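Local coordinates for protein valine-pyruvate aminotransferase (Salmonella typhimurium, PDB 3G7Q) that catalyses the pyridoxal 5'-phosphate-dependent transfer of an amino group between L-valine and pyruvate, a reaction that supplies alanine, at residues P45-Y50 against T305-F310; Q52-D57 against I294-L299; V186-N191 against I197-L202; N220-G223 against G228-F231. All blocks are in the same frame, centred on the assembly; numbering follows the deposited sequence. Where two conformers were deposited one is given.

Contact 1: residues P45-Y50 against T305-F310. With EDO (1,2-ethanediol), chain E.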
loop_
_atom_site.group_PDB
_atom_site.type_symbol
_atom_site.label_atom_id
_atom_site.label_comp_id
_atom_site.label_asym_id
_atom_site.label_seq_id
_atom_site.Cartn_x
_atom_site.Cartn_y
_atom_site.Cartn_z
ATOM N N PRO A 45 -17.831 -9.782 19.467
ATOM C CA PRO A 45 -18.779 -10.765 18.888
ATOM C C PRO A 45 -19.881 -10.190 18.009
ATOM O O PRO A 45 -20.110 -10.716 16.919
ATOM C CB PRO A 45 -19.348 -11.461 20.129
ATOM C CG PRO A 45 -18.235 -11.392 21.106
ATOM C CD PRO A 45 -17.609 -10.040 20.904
ATOM N N ALA A 46 -20.529 -9.102 18.449
ATOM C CA ALA A 46 -21.586 -8.476 17.673
ATOM C C ALA A 46 -21.071 -7.937 16.342
ATOM O O ALA A 46 -21.794 -7.974 15.319
ATOM C CB ALA A 46 -22.282 -7.350 18.492
HETATM N N MSE A 47 -19.837 -7.445 16.334
HETATM C CA MSE A 47 -19.223 -6.929 15.088
HETATM C C MSE A 47 -18.854 -8.072 14.155
HETATM O O MSE A 47 -19.060 -7.965 12.941
HETATM C CB MSE A 47 -18.017 -6.032 15.375
HETATM C CG MSE A 47 -18.375 -4.751 16.112
HETATM SE SE MSE A 47 -19.641 -3.603 15.187
HETATM C CE MSE A 47 -18.592 -3.262 13.587
ATOM N N GLN A 48 -18.330 -9.163 14.694
ATOM C CA GLN A 48 -17.993 -10.312 13.841
ATOM C C GLN A 48 -19.255 -10.856 13.185
ATOM O O GLN A 48 -19.258 -11.173 11.986
ATOM C CB GLN A 48 -17.279 -11.380 14.647
ATOM C CG GLN A 48 -15.923 -10.937 15.239
ATOM C CD GLN A 48 -14.827 -10.637 14.210
ATOM O OE1 GLN A 48 -13.802 -10.042 14.546
ATOM N NE2 GLN A 48 -15.027 -11.073 12.967
ATOM N N ASP A 49 -20.352 -10.912 13.943
ATOM C CA ASP A 49 -21.628 -11.359 13.389
ATOM C C ASP A 49 -22.104 -10.399 12.295
ATOM O O ASP A 49 -22.552 -10.832 11.232
ATOM C CB ASP A 49 -22.714 -11.437 14.484
ATOM C CG ASP A 49 -22.457 -12.534 15.510
ATOM O OD1 ASP A 49 -21.618 -13.439 15.280
ATOM O OD2 ASP A 49 -23.131 -12.491 16.567
ATOM N N TYR A 50 -22.009 -9.100 12.564
ATOM C CA TYR A 50 -22.385 -8.087 11.590
ATOM C C TYR A 50 -21.583 -8.245 10.298
ATOM O O TYR A 50 -22.154 -8.292 9.225
ATOM C CB TYR A 50 -22.161 -6.669 12.137
ATOM C CG TYR A 50 -22.492 -5.633 11.103
ATOM C CD1 TYR A 50 -23.804 -5.178 10.932
ATOM C CD2 TYR A 50 -21.499 -5.124 10.266
ATOM C CE1 TYR A 50 -24.108 -4.242 9.960
ATOM C CE2 TYR A 50 -21.800 -4.212 9.286
ATOM C CZ TYR A 50 -23.092 -3.761 9.137
ATOM O OH TYR A 50 -23.362 -2.838 8.158
ATOM N N THR A 305 -22.962 2.608 19.272
ATOM C CA THR A 305 -23.746 1.693 20.120
ATOM C C THR A 305 -23.172 0.312 20.368
ATOM O O THR A 305 -23.637 -0.392 21.256
ATOM C CB THR A 305 -25.156 1.536 19.518
ATOM O OG1 THR A 305 -25.091 0.780 18.320
ATOM C CG2 THR A 305 -25.766 2.916 19.221
ATOM N N VAL A 306 -22.157 -0.070 19.618
ATOM C CA VAL A 306 -21.566 -1.400 19.786
ATOM C C VAL A 306 -20.080 -1.300 20.135
ATOM O O VAL A 306 -19.624 -1.823 21.157
ATOM C CB VAL A 306 -21.752 -2.252 18.517
ATOM C CG1 VAL A 306 -21.005 -3.599 18.642
ATOM C CG2 VAL A 306 -23.244 -2.476 18.229
ATOM N N ILE A 307 -19.339 -0.592 19.295
ATOM C CA ILE A 307 -17.903 -0.453 19.485
ATOM C C ILE A 307 -17.534 0.358 20.732
ATOM O O ILE A 307 -16.847 -0.159 21.615
ATOM C CB ILE A 307 -17.248 0.157 18.230
ATOM C CG1 ILE A 307 -17.401 -0.802 17.031
ATOM C CG2 ILE A 307 -15.769 0.462 18.483
ATOM C CD1 ILE A 307 -16.932 -0.234 15.701
ATOM N N LYS A 308 -17.969 1.609 20.814
ATOM C CA LYS A 308 -17.582 2.425 21.956
ATOM C C LYS A 308 -17.909 1.761 23.316
ATOM O O LYS A 308 -17.051 1.691 24.186
ATOM C CB LYS A 308 -18.237 3.811 21.869
ATOM C CG LYS A 308 -17.928 4.698 23.061
ATOM C CD LYS A 308 -18.529 6.077 22.880
ATOM C CE LYS A 308 -18.609 6.820 24.199
ATOM N NZ LYS A 308 -19.144 8.215 24.038
ATOM N N PRO A 309 -19.146 1.285 23.512
ATOM C CA PRO A 309 -19.426 0.683 24.836
ATOM C C PRO A 309 -18.607 -0.555 25.179
ATOM O O PRO A 309 -18.328 -0.807 26.357
ATOM C CB PRO A 309 -20.913 0.327 24.774
ATOM C CG PRO A 309 -21.418 0.916 23.558
ATOM C CD PRO A 309 -20.342 1.281 22.653
ATOM N N PHE A 310 -18.282 -1.354 24.169
ATOM C CA PHE A 310 -17.447 -2.523 24.372
ATOM C C PHE A 310 -16.094 -2.115 24.938
ATOM O O PHE A 310 -15.645 -2.674 25.933
ATOM C CB PHE A 310 -17.230 -3.291 23.062
ATOM C CG PHE A 310 -16.258 -4.446 23.200
ATOM C CD1 PHE A 310 -14.891 -4.254 23.068
ATOM C CD2 PHE A 310 -16.738 -5.719 23.446
ATOM C CE1 PHE A 310 -14.013 -5.354 23.208
ATOM C CE2 PHE A 310 -15.879 -6.780 23.576
ATOM C CZ PHE A 310 -14.529 -6.587 23.459
HETATM C C1 EDO E . -18.360 8.364 27.737
HETATM O O1 EDO E . -18.199 9.008 26.433
HETATM C C2 EDO E . -18.127 6.842 27.698
HETATM O O2 EDO E . -19.417 6.162 27.716
#

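Contact 2: residues Q52-D57 against I294-L299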
loop_
_atom_site.group_PDB
_atom_site.type_symbol
_atom_site.label_atom_id
_atom_site.label_comp_id
_atom_site.label_asym_id
_atom_site.label_seq_id
_atom_site.Cartn_x
_atom_site.Cartn_y
_atom_site.Cartn_z
ATOM N N GLN A 52 -19.955 -10.859 9.167
ATOM C CA GLN A 52 -20.271 -12.125 8.513
ATOM C C GLN A 52 -21.551 -12.009 7.685
ATOM O O GLN A 52 -21.623 -12.495 6.536
ATOM C CB GLN A 52 -20.366 -13.262 9.532
ATOM C CG GLN A 52 -20.755 -14.600 8.941
ATOM C CD GLN A 52 -19.764 -15.124 7.898
ATOM O OE1 GLN A 52 -18.556 -14.902 8.004
ATOM N NE2 GLN A 52 -20.267 -15.874 6.951
ATOM N N THR A 53 -22.565 -11.355 8.238
ATOM C CA THR A 53 -23.814 -11.177 7.515
ATOM C C THR A 53 -23.626 -10.226 6.334
ATOM O O THR A 53 -24.146 -10.459 5.254
ATOM C CB THR A 53 -24.921 -10.646 8.460
ATOM O OG1 THR A 53 -25.077 -11.576 9.531
ATOM C CG2 THR A 53 -26.254 -10.471 7.722
ATOM N N LEU A 54 -22.891 -9.144 6.551
ATOM C CA LEU A 54 -22.647 -8.194 5.484
ATOM C C LEU A 54 -21.906 -8.866 4.318
ATOM O O LEU A 54 -22.264 -8.692 3.149
ATOM C CB LEU A 54 -21.824 -7.038 6.000
ATOM C CG LEU A 54 -21.518 -5.926 5.010
ATOM C CD1 LEU A 54 -22.829 -5.254 4.502
ATOM C CD2 LEU A 54 -20.572 -4.919 5.646
ATOM N N LEU A 55 -20.868 -9.615 4.646
ATOM C CA LEU A 55 -20.092 -10.304 3.603
ATOM C C LEU A 55 -20.952 -11.311 2.865
ATOM O O LEU A 55 -20.857 -11.453 1.641
ATOM C CB LEU A 55 -18.871 -10.965 4.233
ATOM C CG LEU A 55 -17.769 -9.980 4.655
ATOM C CD1 LEU A 55 -16.758 -10.672 5.566
ATOM C CD2 LEU A 55 -17.060 -9.344 3.409
ATOM N N THR A 56 -21.805 -12.020 3.603
ATOM C CA THR A 56 -22.708 -12.978 2.981
ATOM C C THR A 56 -23.603 -12.269 1.974
ATOM O O THR A 56 -23.757 -12.737 0.830
ATOM C CB THR A 56 -23.526 -13.751 4.038
ATOM O OG1 THR A 56 -22.625 -14.543 4.836
ATOM C CG2 THR A 56 -24.581 -14.645 3.375
ATOM N N ASP A 57 -24.169 -11.129 2.355
ATOM C CA ASP A 57 -25.035 -10.373 1.438
ATOM C C ASP A 57 -24.282 -9.861 0.218
ATOM O O ASP A 57 -24.782 -9.919 -0.903
ATOM C CB ASP A 57 -25.646 -9.156 2.131
ATOM C CG ASP A 57 -26.618 -9.524 3.244
ATOM O OD1 ASP A 57 -27.102 -10.671 3.304
ATOM O OD2 ASP A 57 -26.894 -8.641 4.064
ATOM N N ILE A 294 -22.296 2.646 4.919
ATOM C CA ILE A 294 -22.819 4.024 4.859
ATOM C C ILE A 294 -24.232 4.024 4.277
ATOM O O ILE A 294 -25.136 4.665 4.818
ATOM C CB ILE A 294 -21.895 4.941 4.049
ATOM C CG1 ILE A 294 -20.605 5.172 4.828
ATOM C CG2 ILE A 294 -22.583 6.283 3.743
ATOM C CD1 ILE A 294 -19.482 5.778 4.009
ATOM N N LYS A 295 -24.419 3.286 3.191
ATOM C CA LYS A 295 -25.739 3.139 2.545
ATOM C C LYS A 295 -26.796 2.574 3.487
ATOM O O LYS A 295 -27.946 3.012 3.475
ATOM C CB LYS A 295 -25.606 2.217 1.335
ATOM C CG LYS A 295 -26.873 1.958 0.557
ATOM C CD LYS A 295 -26.599 1.031 -0.637
ATOM N N ARG A 296 -26.399 1.608 4.317
ATOM C CA ARG A 296 -27.310 0.992 5.266
ATOM C C ARG A 296 -27.461 1.782 6.571
ATOM O O ARG A 296 -28.202 1.352 7.457
ATOM C CB ARG A 296 -26.837 -0.416 5.593
ATOM C CG ARG A 296 -26.784 -1.342 4.402
ATOM C CD ARG A 296 -26.260 -2.688 4.793
ATOM N NE ARG A 296 -26.222 -3.550 3.608
ATOM C CZ ARG A 296 -26.253 -4.881 3.635
ATOM N NH1 ARG A 296 -26.375 -5.556 4.779
ATOM N NH2 ARG A 296 -26.206 -5.548 2.492
ATOM N N ASN A 297 -26.777 2.918 6.675
ATOM C CA ASN A 297 -26.805 3.768 7.864
ATOM C C ASN A 297 -26.360 2.982 9.106
ATOM O O ASN A 297 -26.939 3.123 10.182
ATOM C CB ASN A 297 -28.193 4.397 8.061
ATOM C CG ASN A 297 -28.168 5.595 8.996
ATOM O OD1 ASN A 297 -27.298 6.467 8.894
ATOM N ND2 ASN A 297 -29.132 5.651 9.905
ATOM N N ASP A 298 -25.329 2.154 8.936
ATOM C CA ASP A 298 -24.789 1.338 10.015
ATOM C C ASP A 298 -23.456 1.836 10.559
ATOM O O ASP A 298 -23.087 1.470 11.672
ATOM C CB ASP A 298 -24.551 -0.088 9.526
ATOM C CG ASP A 298 -25.831 -0.838 9.261
ATOM O OD1 ASP A 298 -26.851 -0.510 9.895
ATOM O OD2 ASP A 298 -25.781 -1.779 8.435
ATOM N N LEU A 299 -22.725 2.646 9.801
ATOM C CA LEU A 299 -21.349 2.976 10.206
ATOM C C LEU A 299 -21.294 3.767 11.523
ATOM O O LEU A 299 -20.602 3.379 12.471
ATOM C CB LEU A 299 -20.633 3.693 9.054
ATOM C CG LEU A 299 -19.164 4.068 9.250
ATOM C CD1 LEU A 299 -18.332 2.827 9.571
ATOM C CD2 LEU A 299 -18.652 4.835 7.998
#

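Contact 3: residues V186-N191 against I197-L202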
loop_
_atom_site.group_PDB
_atom_site.type_symbol
_atom_site.label_atom_id
_atom_site.label_comp_id
_atom_site.label_asym_id
_atom_site.label_seq_id
_atom_site.Cartn_x
_atom_site.Cartn_y
_atom_site.Cartn_z
ATOM N N VAL A 186 -0.793 15.908 15.321
ATOM C CA VAL A 186 -1.359 15.408 16.566
ATOM C C VAL A 186 -2.311 14.261 16.211
ATOM O O VAL A 186 -2.691 14.091 15.061
ATOM C CB VAL A 186 -2.138 16.479 17.353
ATOM C CG1 VAL A 186 -1.249 17.601 17.789
ATOM C CG2 VAL A 186 -3.316 17.013 16.528
ATOM N N SER A 187 -2.652 13.442 17.189
ATOM C CA SER A 187 -3.653 12.383 17.002
ATOM C C SER A 187 -4.727 12.676 18.038
ATOM O O SER A 187 -4.455 13.382 19.023
ATOM C CB SER A 187 -3.052 10.994 17.177
ATOM O OG SER A 187 -2.423 10.890 18.452
ATOM N N ARG A 188 -5.953 12.175 17.825
ATOM C CA ARG A 188 -7.040 12.433 18.761
ATOM C C ARG A 188 -8.184 11.460 18.569
ATOM O O ARG A 188 -8.912 11.567 17.580
ATOM C CB ARG A 188 -7.578 13.859 18.559
ATOM C CG ARG A 188 -8.454 14.399 19.660
ATOM C CD ARG A 188 -9.047 15.731 19.235
ATOM N NE ARG A 188 -9.495 16.536 20.355
ATOM C CZ ARG A 188 -10.502 17.418 20.314
ATOM N NH1 ARG A 188 -11.237 17.569 19.214
ATOM N NH2 ARG A 188 -10.814 18.125 21.378
ATOM N N PRO A 189 -8.345 10.475 19.472
ATOM C CA PRO A 189 -7.513 10.097 20.631
ATOM C C PRO A 189 -6.166 9.566 20.191
ATOM O O PRO A 189 -5.982 9.142 19.043
ATOM C CB PRO A 189 -8.290 8.968 21.304
ATOM C CG PRO A 189 -9.703 9.054 20.735
ATOM C CD PRO A 189 -9.539 9.624 19.354
ATOM N N THR A 190 -5.227 9.561 21.131
ATOM C CA THR A 190 -3.841 9.239 20.823
ATOM C C THR A 190 -3.377 7.829 21.175
ATOM O O THR A 190 -3.722 7.297 22.225
ATOM C CB THR A 190 -2.937 10.224 21.602
ATOM O OG1 THR A 190 -3.243 11.566 21.209
ATOM C CG2 THR A 190 -1.430 9.939 21.379
ATOM N N ASN A 191 -2.645 7.237 20.234
ATOM C CA ASN A 191 -1.821 6.057 20.485
ATOM C C ASN A 191 -0.463 6.745 20.792
ATOM O O ASN A 191 0.107 7.405 19.922
ATOM C CB ASN A 191 -1.782 5.176 19.241
ATOM C CG ASN A 191 -0.760 4.043 19.315
ATOM O OD1 ASN A 191 0.050 3.935 20.268
ATOM N ND2 ASN A 191 -0.745 3.196 18.255
ATOM N N ILE A 197 -6.486 15.453 23.263
ATOM C CA ILE A 197 -6.117 16.851 23.331
ATOM C C ILE A 197 -7.393 17.711 23.502
ATOM O O ILE A 197 -8.404 17.456 22.846
ATOM C CB ILE A 197 -5.279 17.209 22.076
ATOM C CG1 ILE A 197 -4.800 18.649 22.141
ATOM C CG2 ILE A 197 -6.070 16.885 20.770
ATOM C CD1 ILE A 197 -3.931 19.031 20.958
ATOM N N THR A 198 -7.354 18.703 24.389
ATOM C CA THR A 198 -8.548 19.485 24.737
ATOM C C THR A 198 -8.990 20.388 23.591
ATOM O O THR A 198 -8.196 20.732 22.698
ATOM C CB THR A 198 -8.369 20.324 26.005
ATOM O OG1 THR A 198 -7.508 21.453 25.748
ATOM C CG2 THR A 198 -7.846 19.458 27.190
ATOM N N ASP A 199 -10.272 20.756 23.583
ATOM C CA ASP A 199 -10.746 21.689 22.572
ATOM C C ASP A 199 -9.890 22.965 22.541
ATOM O O ASP A 199 -9.522 23.420 21.464
ATOM C CB ASP A 199 -12.208 22.089 22.792
ATOM C CG ASP A 199 -13.157 20.924 22.685
ATOM O OD1 ASP A 199 -12.853 19.966 21.957
ATOM O OD2 ASP A 199 -14.198 20.988 23.341
ATOM N N GLU A 200 -9.542 23.480 23.705
ATOM C CA GLU A 200 -8.764 24.720 23.809
ATOM C C GLU A 200 -7.354 24.537 23.232
ATOM O O GLU A 200 -6.863 25.379 22.492
ATOM C CB GLU A 200 -8.704 25.174 25.262
ATOM C CG GLU A 200 -8.107 26.562 25.481
ATOM N N GLU A 201 -6.708 23.440 23.574
ATOM C CA GLU A 201 -5.389 23.140 23.011
ATOM C C GLU A 201 -5.416 23.013 21.495
ATOM O O GLU A 201 -4.563 23.539 20.783
ATOM C CB GLU A 201 -4.845 21.826 23.592
ATOM C CG GLU A 201 -4.396 21.981 25.043
ATOM C CD GLU A 201 -4.080 20.658 25.735
ATOM O OE1 GLU A 201 -4.675 19.597 25.384
ATOM O OE2 GLU A 201 -3.212 20.678 26.638
ATOM N N LEU A 202 -6.409 22.306 20.986
ATOM C CA LEU A 202 -6.505 22.079 19.556
ATOM C C LEU A 202 -6.785 23.400 18.812
ATOM O O LEU A 202 -6.204 23.637 17.745
ATOM C CB LEU A 202 -7.566 20.997 19.267
ATOM C CG LEU A 202 -7.596 20.451 17.833
ATOM C CD1 LEU A 202 -6.266 19.811 17.480
ATOM C CD2 LEU A 202 -8.761 19.440 17.682
HETATM O O HOH W 1 -5.344 13.615 21.521
#

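Contact 4: residues N220-G223 against G228-F231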
loop_
_atom_site.group_PDB
_atom_site.type_symbol
_atom_site.label_atom_id
_atom_site.label_comp_id
_atom_site.label_asym_id
_atom_site.label_seq_id
_atom_site.Cartn_x
_atom_site.Cartn_y
_atom_site.Cartn_z
ATOM N N ASN A 220 -7.160 10.728 13.202
ATOM C CA ASN A 220 -8.484 10.401 13.772
ATOM C C ASN A 220 -8.778 8.900 13.583
ATOM O O ASN A 220 -9.941 8.510 13.487
ATOM C CB ASN A 220 -9.532 11.241 13.067
ATOM C CG ASN A 220 -10.904 11.318 13.777
ATOM O OD1 ASN A 220 -11.939 10.938 13.218
ATOM N ND2 ASN A 220 -10.909 11.833 14.965
ATOM N N ALA A 221 -7.755 8.057 13.623
ATOM C CA ALA A 221 -7.940 6.593 13.511
ATOM C C ALA A 221 -8.891 5.990 14.544
ATOM O O ALA A 221 -9.499 4.945 14.268
ATOM C CB ALA A 221 -6.595 5.854 13.577
ATOM N N TYR A 222 -9.002 6.609 15.724
ATOM C CA TYR A 222 -9.841 6.093 16.783
ATOM C C TYR A 222 -11.051 6.943 17.105
ATOM O O TYR A 222 -11.851 6.556 17.939
ATOM C CB TYR A 222 -9.013 5.933 18.086
ATOM C CG TYR A 222 -7.934 4.897 17.963
ATOM C CD1 TYR A 222 -8.208 3.545 18.177
ATOM C CD2 TYR A 222 -6.648 5.248 17.613
ATOM C CE1 TYR A 222 -7.233 2.603 18.053
ATOM C CE2 TYR A 222 -5.664 4.297 17.495
ATOM C CZ TYR A 222 -5.981 2.979 17.707
ATOM O OH TYR A 222 -5.028 2.031 17.596
ATOM N N GLY A 223 -11.190 8.086 16.450
ATOM C CA GLY A 223 -12.217 9.039 16.806
ATOM C C GLY A 223 -13.551 8.948 16.076
ATOM O O GLY A 223 -13.908 7.928 15.506
ATOM N N GLY A 228 -15.140 5.617 16.608
ATOM C CA GLY A 228 -15.798 6.113 17.813
ATOM C C GLY A 228 -15.291 5.560 19.127
ATOM O O GLY A 228 -16.013 5.545 20.104
ATOM N N ILE A 229 -14.035 5.144 19.155
ATOM C CA ILE A 229 -13.410 4.632 20.389
ATOM C C ILE A 229 -12.854 5.830 21.177
ATOM O O ILE A 229 -11.615 6.034 21.281
ATOM C CB ILE A 229 -12.338 3.573 20.087
ATOM C CG1 ILE A 229 -12.866 2.460 19.154
ATOM C CG2 ILE A 229 -11.833 2.939 21.448
ATOM C CD1 ILE A 229 -11.851 1.532 18.564
ATOM N N ILE A 230 -13.776 6.596 21.721
ATOM C CA ILE A 230 -13.486 7.799 22.484
ATOM C C ILE A 230 -14.445 7.875 23.638
ATOM O O ILE A 230 -15.668 7.691 23.472
ATOM C CB ILE A 230 -13.527 9.055 21.558
ATOM C CG1 ILE A 230 -13.121 10.303 22.329
ATOM C CG2 ILE A 230 -14.936 9.201 20.914
ATOM C CD1 ILE A 230 -12.839 11.505 21.434
ATOM N N PHE A 231 -13.900 8.157 24.821
ATOM C CA PHE A 231 -14.652 8.165 26.066
ATOM C C PHE A 231 -14.722 9.544 26.735
ATOM O O PHE A 231 -15.105 9.669 27.905
ATOM C CB PHE A 231 -14.012 7.171 27.037
ATOM C CG PHE A 231 -13.564 5.869 26.378
ATOM C CD1 PHE A 231 -14.445 5.113 25.616
ATOM C CD2 PHE A 231 -12.272 5.390 26.547
ATOM C CE1 PHE A 231 -14.053 3.952 25.033
ATOM C CE2 PHE A 231 -11.880 4.232 25.954
ATOM C CZ PHE A 231 -12.739 3.522 25.191
#

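Contact 1: residues P45-Y50 against T305-F310
Selenomethionine Met-47 folds over the side chain of Val-306, the two side chains crossing obliquely, while Ile-307 meets it at about a right angle. The Met-47 chain is bent at chi2 (-59°) and chi3 (-61°), which curls the selenium in against the other helix. Met-47 SE rests 3.7 Å from Val-306 CG1 and 4.0 Å from Ile-307 CG1. Beyond the selenium, the methyl CE of Met-47 meets Ile-307 CD1, 4.0 Å away. Val-306 presents a single branch to the contact: CG1 lies anti to its own backbone N and also touches CB of the exposed Ala-46 at 4.0 Å. The first turn of helix 45-61 is thus laid on helix 299-325, joining two helices of the class I aminotransferase fold 255 residues apart in sequence; the short segments run nearly antiparallel at 153° with axes 10.0 Å apart. Within the second helix a wider pi-type turn covers 305-307, and the chain kinks where Pro-309 has no N-H to give to the preceding turn. Leu-302 extends the apolar surface under Met-47. Lys-308 stretches well clear of helix 45-61, and its NZ donates a 2.7 Å hydrogen bond to O1 of an ethanediol probably from the crystallisation liquor.

Contact 2: residues Q52-D57 against I294-L299
One face of the Arg-296 guanidinium is covered by the Leu-54 methyl CD1, which sits over the centre of the group 3.5 Å above its plane. At the edge lies Asp-57: its CB is in the guanidinium plane, and its OD2 receives a salt-bridging hydrogen bond from Arg-296 NH1 at 3.2 Å. That bond is fairly straight, with an N-H...O angle of 159°, and OD2 accepts through its anti lone pair, away from the other oxygen. The two flat groups are not coplanar, since carboxylate and guanidinium are turned 35° apart, and NH1 alone makes the bond. Asp-57 is also the second acid at this arginine, because NE forms a salt bridge with Glu-292 one turn back; the two carboxylates together would be expected to fix how the guanidinium is turned. The arginine chain runs extended from CG to NE, carrying the charge across to helix 45-61 from the C-terminal end of helix 285-295. That end is closed by a Schellman motif, in which Asn-297 takes positive phi (57°) and its N bonds to Ile-294 O at 3.0 Å. Leu-54 reaches the guanidinium because its CG lies anti to the backbone N, directing CD1 across, and the same side chain packs on Glu-292 and Met-293. On helix 45-61 itself, Gln-52 O accepts from both Thr-56 N and Thr-56 OG1, the latter at 2.8 Å, from opposite faces of its plane. Gln-52 NE2 in turn donates to Val-59 O of the second subunit, and Thr-56 packs against that same Val-59.

Contact 3: residues V186-N191 against I197-L202
Arg-188 grips the carbonyl oxygen of Ile-197 side-on, donating from both NE and NH2 at 2.9 Å each, with Ile-197 O close to the guanidinium plane. With CG anti to the backbone N (chi1 -165°) and extended to NE, the Arg-188 chain carries the guanidinium across Ile-197 to the helix start. There NH2 has a second acceptor in Asp-199 OD1, 2.8 Å away in a salt bridge whose N-H...O angle is 158°; the carboxylate and guanidinium planes are 74° apart. NH1 gives its bond to Arg-235 O, and the backbone N of Arg-235 donates to Asp-199 OD1. Leu-202 CD2 lies over one guanidinium face, offset toward its rim. The contact ties the end of strand 181-187 to the start of helix 199-211 in a beta-alpha-beta unit completed by strand 216-219. A capping box starts this helix: Glu-201 N donates to Thr-198 OG1 at 3.1 Å, and Thr-198 N to Glu-201 OE1 at 3.0 Å. Ahead of it one water bridges the segments, donating to Ser-187 O and accepting from Thr-190 OG1 and Ile-197 N. Between Ser-187 and Thr-190 the chain passes through the cis peptide bond before Pro-189, and Ser-187 OG is bonded to Glu-137.

Contact 4: residues N220-G223 against G228-F231
Gly-228 N donates to Gly-223 O at 2.8 Å, with an N-H...O angle of 152°. Beside it a second, weak backbone bond runs from Ile-229 N to Tyr-222 O at 2.9 Å, bent to 125°. Together they pinch the chain into a tight loop whose two ends are held by main-chain atoms. Each side of the pinch is itself turned. Gly-223 N bonds back to Asn-220 O at 3.2 Å, closing a type I beta turn through Ala-221 and Tyr-222, while Ile-229 is the centre of an inverse gamma turn whose Ile-230 N to Gly-228 O bond is weak. Gly-228, which enters that turn, has positive phi.

Ile-229 CD1 comes up at the edge of the Tyr-222 ring, near its plane, 4.2 Å from Tyr-222 CD1; with CG1 anti to the carbonyl carbon (chi1 -51°), the isoleucine chain reaches out to the tyrosine. Tyr-222 also packs on Pro-189, Lys-250 and Ala-339, and Ile-229 on Ile-307 and Tyr-311 of helix 299-325. Ala-221 N is bonded to the carboxylate of Asp-219, just ahead of the beta turn. The loop follows strand 216-219 of the large mixed sheet, and Asp-219 with Tyr-222 gives the Asp-X-X-Tyr spacing familiar from class I aminotransferases, in which this stretch borders the pyridoxal phosphate pocket; a similar position is likely here.

Overall arrangement
From the N terminus, helix 45-61 opens contact 1 with its first turn and contact 2 just after it. Contact 3 then closes the short loop between strand 181-187 and helix 199-211, and contact 4 a short loop after strand 216-219; these two follow in series. Contact 2 closes at the end of helix 285-295 and contact 1 last, on helix 299-325, so contacts 3 and 4 lie within contact 2's loop, and that within contact 1's. Contacts 1 and 2, with centres 13 Å apart, anchor the same helix, 45-61, and join through Tyr-50 and Asp-298. Contact 4 links the two regions, touching contact 3 through Pro-189 and contact 1 through Ile-307 and Lys-308.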